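Local coordinates for protein MSM0273 (Mycobacterium smegmatis, PDB 5L37) that forms the pentameric shell protein of the RMM bacterial microcompartment and probably closes the vertices of its polyhedral shell, at residues 1-13 and 43-55. Residues are numbered along the deposited sequence; the frame is centred on the assembly and turned at random.
Sequences MLRATVTGNVWST and GSGVGEHVLIAQG
The backbone N-H of G47 reaches V6 O at 2.7 Å, the shortest polar bond between 1-13 and 43-55. One step along, V6 N bonds back to E48 O, so V6 is held at both peptide ends by the type II turn G45–E48. E48 OE1 steadies that turn, taking the N-H of G45 at 2.7 Å almost straight (172°). V6 presses its branched carbon on the turn: CB lies 3.2 Å from G45 O, and CG2, beside the backbone N, meets V50 CG1. V46 lays CG2 3.8 Å from G8 CA, where T7 and G8 form a classic bulge opposite E26. Beyond the turn, strands 2-9 and 49-54 run antiparallel, with L2–I52 and A4–V50 as hydrogen-bonded pairs. T5 and H49, a non-hydrogen-bonded pair, lie side by side; T5 OG1, anti to its own carbonyl carbon (chi1 -58°), hydrogen-bonds H49 ND1 at the ring edge (3.0 Å), while G47 O sits over the ring face. E30 adds a weak bond to ND1. On the other face A4 CB touches I52 CD1 at 3.7 Å, and I52 also packs on V27 and I73. M1 N and Q54 N bond D70 of a neighbouring subunit. In the OB-like barrel, central strand 2-9 thus holds the turn before 49-54 by both polar and apolar contacts: V6 N and O are paired, and its side chain packs alongside.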
loop_
_atom_site.group_PDB
_atom_site.type_symbol
_atom_site.label_atom_id
_atom_site.label_comp_id
_atom_site.label_asym_id
_atom_site.label_seq_id
_atom_site.Cartn_x
_atom_site.Cartn_y
_atom_site.Cartn_z
ATOM N N MET C 1 -7.301 4.955 7.320
ATOM C CA MET C 1 -6.689 6.171 7.932
ATOM C C MET C 1 -6.266 5.828 9.345
ATOM O O MET C 1 -6.716 4.847 9.934
ATOM C CB MET C 1 -7.669 7.391 7.921
ATOM C CG MET C 1 -7.970 7.952 6.500
ATOM S SD MET C 1 -9.287 6.971 5.690
ATOM C CE MET C 1 -10.745 7.536 6.611
ATOM N N LEU C 2 -5.340 6.632 9.881
ATOM C CA LEU C 2 -4.866 6.378 11.246
ATOM C C LEU C 2 -4.960 7.633 12.103
ATOM O O LEU C 2 -4.790 8.753 11.627
ATOM C CB LEU C 2 -3.435 5.908 11.242
ATOM C CG LEU C 2 -3.179 4.567 10.552
ATOM C CD1 LEU C 2 -1.678 4.363 10.401
ATOM C CD2 LEU C 2 -3.825 3.391 11.308
ATOM N N ARG C 3 -5.248 7.440 13.376
ATOM C CA ARG C 3 -5.106 8.499 14.378
ATOM C C ARG C 3 -3.640 8.554 14.783
ATOM O O ARG C 3 -3.032 7.510 15.056
ATOM C CB ARG C 3 -6.001 8.211 15.605
ATOM C CG ARG C 3 -7.465 8.183 15.303
ATOM C CD ARG C 3 -8.301 7.989 16.569
ATOM N NE ARG C 3 -7.923 6.834 17.348
ATOM C CZ ARG C 3 -7.285 6.897 18.519
ATOM N NH1 ARG C 3 -6.947 8.066 19.060
ATOM N NH2 ARG C 3 -6.991 5.777 19.158
ATOM N N ALA C 4 -3.104 9.764 14.868
ATOM C CA ALA C 4 -1.721 9.952 15.283
ATOM C C ALA C 4 -1.597 11.224 16.068
ATOM O O ALA C 4 -2.534 12.047 16.087
ATOM C CB ALA C 4 -0.825 10.005 14.067
ATOM N N THR C 5 -0.453 11.377 16.725
ATOM C CA THR C 5 -0.144 12.581 17.478
ATOM C C THR C 5 1.083 13.206 16.862
ATOM O O THR C 5 2.079 12.505 16.644
ATOM C CB THR C 5 0.111 12.265 18.980
ATOM O OG1 THR C 5 -1.060 11.624 19.511
ATOM C CG2 THR C 5 0.397 13.537 19.767
ATOM N N VAL C 6 1.014 14.510 16.592
ATOM C CA VAL C 6 2.182 15.254 16.102
ATOM C C VAL C 6 3.238 15.384 17.204
ATOM O O VAL C 6 2.947 15.815 18.333
ATOM C CB VAL C 6 1.813 16.655 15.624
ATOM C CG1 VAL C 6 3.067 17.372 15.081
ATOM C CG2 VAL C 6 0.709 16.597 14.516
ATOM N N THR C 7 4.469 14.989 16.891
ATOM C CA THR C 7 5.511 15.012 17.919
ATOM C C THR C 7 6.593 16.020 17.591
ATOM O O THR C 7 7.356 16.454 18.477
ATOM C CB THR C 7 6.150 13.631 18.094
ATOM O OG1 THR C 7 6.603 13.158 16.820
ATOM C CG2 THR C 7 5.127 12.618 18.637
ATOM N N GLY C 8 6.665 16.453 16.344
ATOM C CA GLY C 8 7.686 17.437 16.002
ATOM C C GLY C 8 7.732 17.819 14.542
ATOM O O GLY C 8 6.962 17.320 13.733
ATOM N N ASN C 9 8.698 18.654 14.184
ATOM C CA ASN C 9 8.802 19.102 12.807
ATOM C C ASN C 9 10.062 18.471 12.256
ATOM O O ASN C 9 11.000 18.146 13.000
ATOM C CB ASN C 9 8.855 20.635 12.715
ATOM C CG ASN C 9 8.087 21.187 11.501
ATOM O OD1 ASN C 9 8.313 20.802 10.345
ATOM N ND2 ASN C 9 7.139 22.082 11.779
ATOM N N VAL C 10 10.077 18.233 10.964
ATOM C CA VAL C 10 11.214 17.633 10.342
ATOM C C VAL C 10 11.789 18.711 9.491
ATOM O O VAL C 10 11.118 19.204 8.592
ATOM C CB VAL C 10 10.805 16.432 9.488
ATOM C CG1 VAL C 10 11.982 15.917 8.698
ATOM C CG2 VAL C 10 10.230 15.404 10.385
ATOM N N TRP C 11 13.050 19.050 9.742
ATOM C CA TRP C 11 13.676 20.058 8.939
ATOM C C TRP C 11 14.532 19.373 7.891
ATOM O O TRP C 11 15.492 18.691 8.204
ATOM C CB TRP C 11 14.541 20.948 9.817
ATOM C CG TRP C 11 13.932 21.281 11.156
ATOM C CD1 TRP C 11 13.930 20.486 12.270
ATOM C CD2 TRP C 11 13.330 22.525 11.552
ATOM N NE1 TRP C 11 13.316 21.133 13.315
ATOM C CE2 TRP C 11 12.945 22.385 12.906
ATOM C CE3 TRP C 11 13.060 23.731 10.895
ATOM C CZ2 TRP C 11 12.309 23.407 13.608
ATOM C CZ3 TRP C 11 12.426 24.744 11.596
ATOM C CH2 TRP C 11 12.057 24.575 12.939
ATOM N N SER C 12 14.207 19.636 6.645
ATOM C CA SER C 12 14.994 19.161 5.543
ATOM C C SER C 12 16.119 20.120 5.232
ATOM O O SER C 12 16.033 21.301 5.544
ATOM C CB SER C 12 14.103 19.011 4.331
ATOM O OG SER C 12 13.571 20.284 3.978
ATOM N N THR C 13 17.234 19.593 4.734
ATOM C CA THR C 13 18.312 20.466 4.263
ATOM C C THR C 13 18.239 20.703 2.751
ATOM O O THR C 13 18.780 21.707 2.250
ATOM C CB THR C 13 19.662 19.957 4.674
ATOM O OG1 THR C 13 19.794 18.617 4.223
ATOM C CG2 THR C 13 19.738 19.932 6.201
ATOM N N GLY C 43 -1.498 23.452 9.227
ATOM C CA GLY C 43 -0.905 24.201 10.311
ATOM C C GLY C 43 -1.080 23.455 11.621
ATOM O O GLY C 43 -1.235 24.078 12.698
ATOM N N SER C 44 -0.982 22.130 11.553
ATOM C CA SER C 44 -1.121 21.287 12.745
ATOM C C SER C 44 0.022 21.510 13.714
ATOM O O SER C 44 1.133 21.808 13.299
ATOM C CB SER C 44 -1.152 19.798 12.356
ATOM O OG SER C 44 -2.195 19.541 11.416
ATOM N N GLY C 45 -0.281 21.406 15.011
ATOM C CA GLY C 45 0.707 21.680 16.050
ATOM C C GLY C 45 1.257 20.479 16.798
ATOM O O GLY C 45 0.651 19.425 16.785
ATOM N N VAL C 46 2.408 20.643 17.458
ATOM C CA VAL C 46 2.959 19.560 18.256
ATOM C C VAL C 46 1.981 19.211 19.368
ATOM O O VAL C 46 1.435 20.093 20.049
ATOM C CB VAL C 46 4.345 19.908 18.839
ATOM C CG1 VAL C 46 4.757 18.894 19.863
ATOM C CG2 VAL C 46 5.357 19.956 17.744
ATOM N N GLY C 47 1.745 17.923 19.550
ATOM C CA GLY C 47 0.851 17.465 20.594
ATOM C C GLY C 47 -0.559 17.270 20.086
ATOM O O GLY C 47 -1.396 16.680 20.757
ATOM N N GLU C 48 -0.830 17.773 18.892
ATOM C CA GLU C 48 -2.169 17.681 18.331
ATOM C C GLU C 48 -2.504 16.278 17.832
ATOM O O GLU C 48 -1.670 15.568 17.276
ATOM C CB GLU C 48 -2.305 18.651 17.169
ATOM C CG GLU C 48 -3.671 18.730 16.570
ATOM C CD GLU C 48 -3.747 19.843 15.534
ATOM O OE1 GLU C 48 -2.835 20.708 15.506
ATOM O OE2 GLU C 48 -4.703 19.836 14.728
ATOM N N HIS C 49 -3.735 15.866 18.059
ATOM C CA HIS C 49 -4.192 14.589 17.562
ATOM C C HIS C 49 -4.808 14.747 16.191
ATOM O O HIS C 49 -5.750 15.524 16.024
ATOM C CB HIS C 49 -5.201 13.981 18.535
ATOM C CG HIS C 49 -4.657 13.861 19.916
ATOM N ND1 HIS C 49 -3.651 12.989 20.239
ATOM C CD2 HIS C 49 -4.973 14.522 21.058
ATOM C CE1 HIS C 49 -3.339 13.135 21.519
ATOM N NE2 HIS C 49 -4.139 14.047 22.039
ATOM N N VAL C 50 -4.298 13.982 15.229
ATOM C CA VAL C 50 -4.662 14.190 13.829
ATOM C C VAL C 50 -5.037 12.868 13.165
ATOM O O VAL C 50 -4.748 11.795 13.683
ATOM C CB VAL C 50 -3.517 14.836 13.024
ATOM C CG1 VAL C 50 -3.207 16.251 13.564
ATOM C CG2 VAL C 50 -2.269 13.994 13.113
ATOM N N LEU C 51 -5.669 12.987 12.006
ATOM C CA LEU C 51 -6.094 11.873 11.173
ATOM C C LEU C 51 -5.228 11.880 9.911
ATOM O O LEU C 51 -5.103 12.923 9.279
ATOM C CB LEU C 51 -7.567 12.063 10.812
ATOM C CG LEU C 51 -8.287 10.934 10.112
ATOM C CD1 LEU C 51 -8.226 9.678 11.067
ATOM C CD2 LEU C 51 -9.709 11.408 9.805
ATOM N N ILE C 52 -4.616 10.749 9.574
ATOM C CA ILE C 52 -3.689 10.646 8.445
ATOM C C ILE C 52 -4.201 9.692 7.397
ATOM O O ILE C 52 -4.679 8.589 7.746
ATOM C CB ILE C 52 -2.313 10.165 8.921
ATOM C CG1 ILE C 52 -1.756 11.324 9.783
ATOM C CG2 ILE C 52 -1.395 9.863 7.728
ATOM C CD1 ILE C 52 -0.554 10.940 10.502
ATOM N N ALA C 53 -4.071 10.081 6.132
ATOM C CA ALA C 53 -4.285 9.134 5.007
ATOM C C ALA C 53 -2.958 8.815 4.349
ATOM O O ALA C 53 -2.065 9.674 4.298
ATOM C CB ALA C 53 -5.240 9.721 3.979
ATOM N N GLN C 54 -2.813 7.569 3.878
ATOM C CA GLN C 54 -1.519 7.108 3.336
ATOM C C GLN C 54 -1.630 6.617 1.910
ATOM O O GLN C 54 -2.717 6.229 1.434
ATOM C CB GLN C 54 -0.985 5.972 4.197
ATOM C CG GLN C 54 -0.677 6.401 5.632
ATOM C CD GLN C 54 -0.205 5.224 6.442
ATOM O OE1 GLN C 54 -0.999 4.506 7.040
ATOM N NE2 GLN C 54 1.096 4.969 6.395
ATOM N N GLY C 55 -0.489 6.584 1.236
ATOM C CA GLY C 55 -0.450 6.045 -0.125
ATOM C C GLY C 55 -0.705 7.111 -1.159
ATOM O O GLY C 55 -0.554 8.336 -0.913
#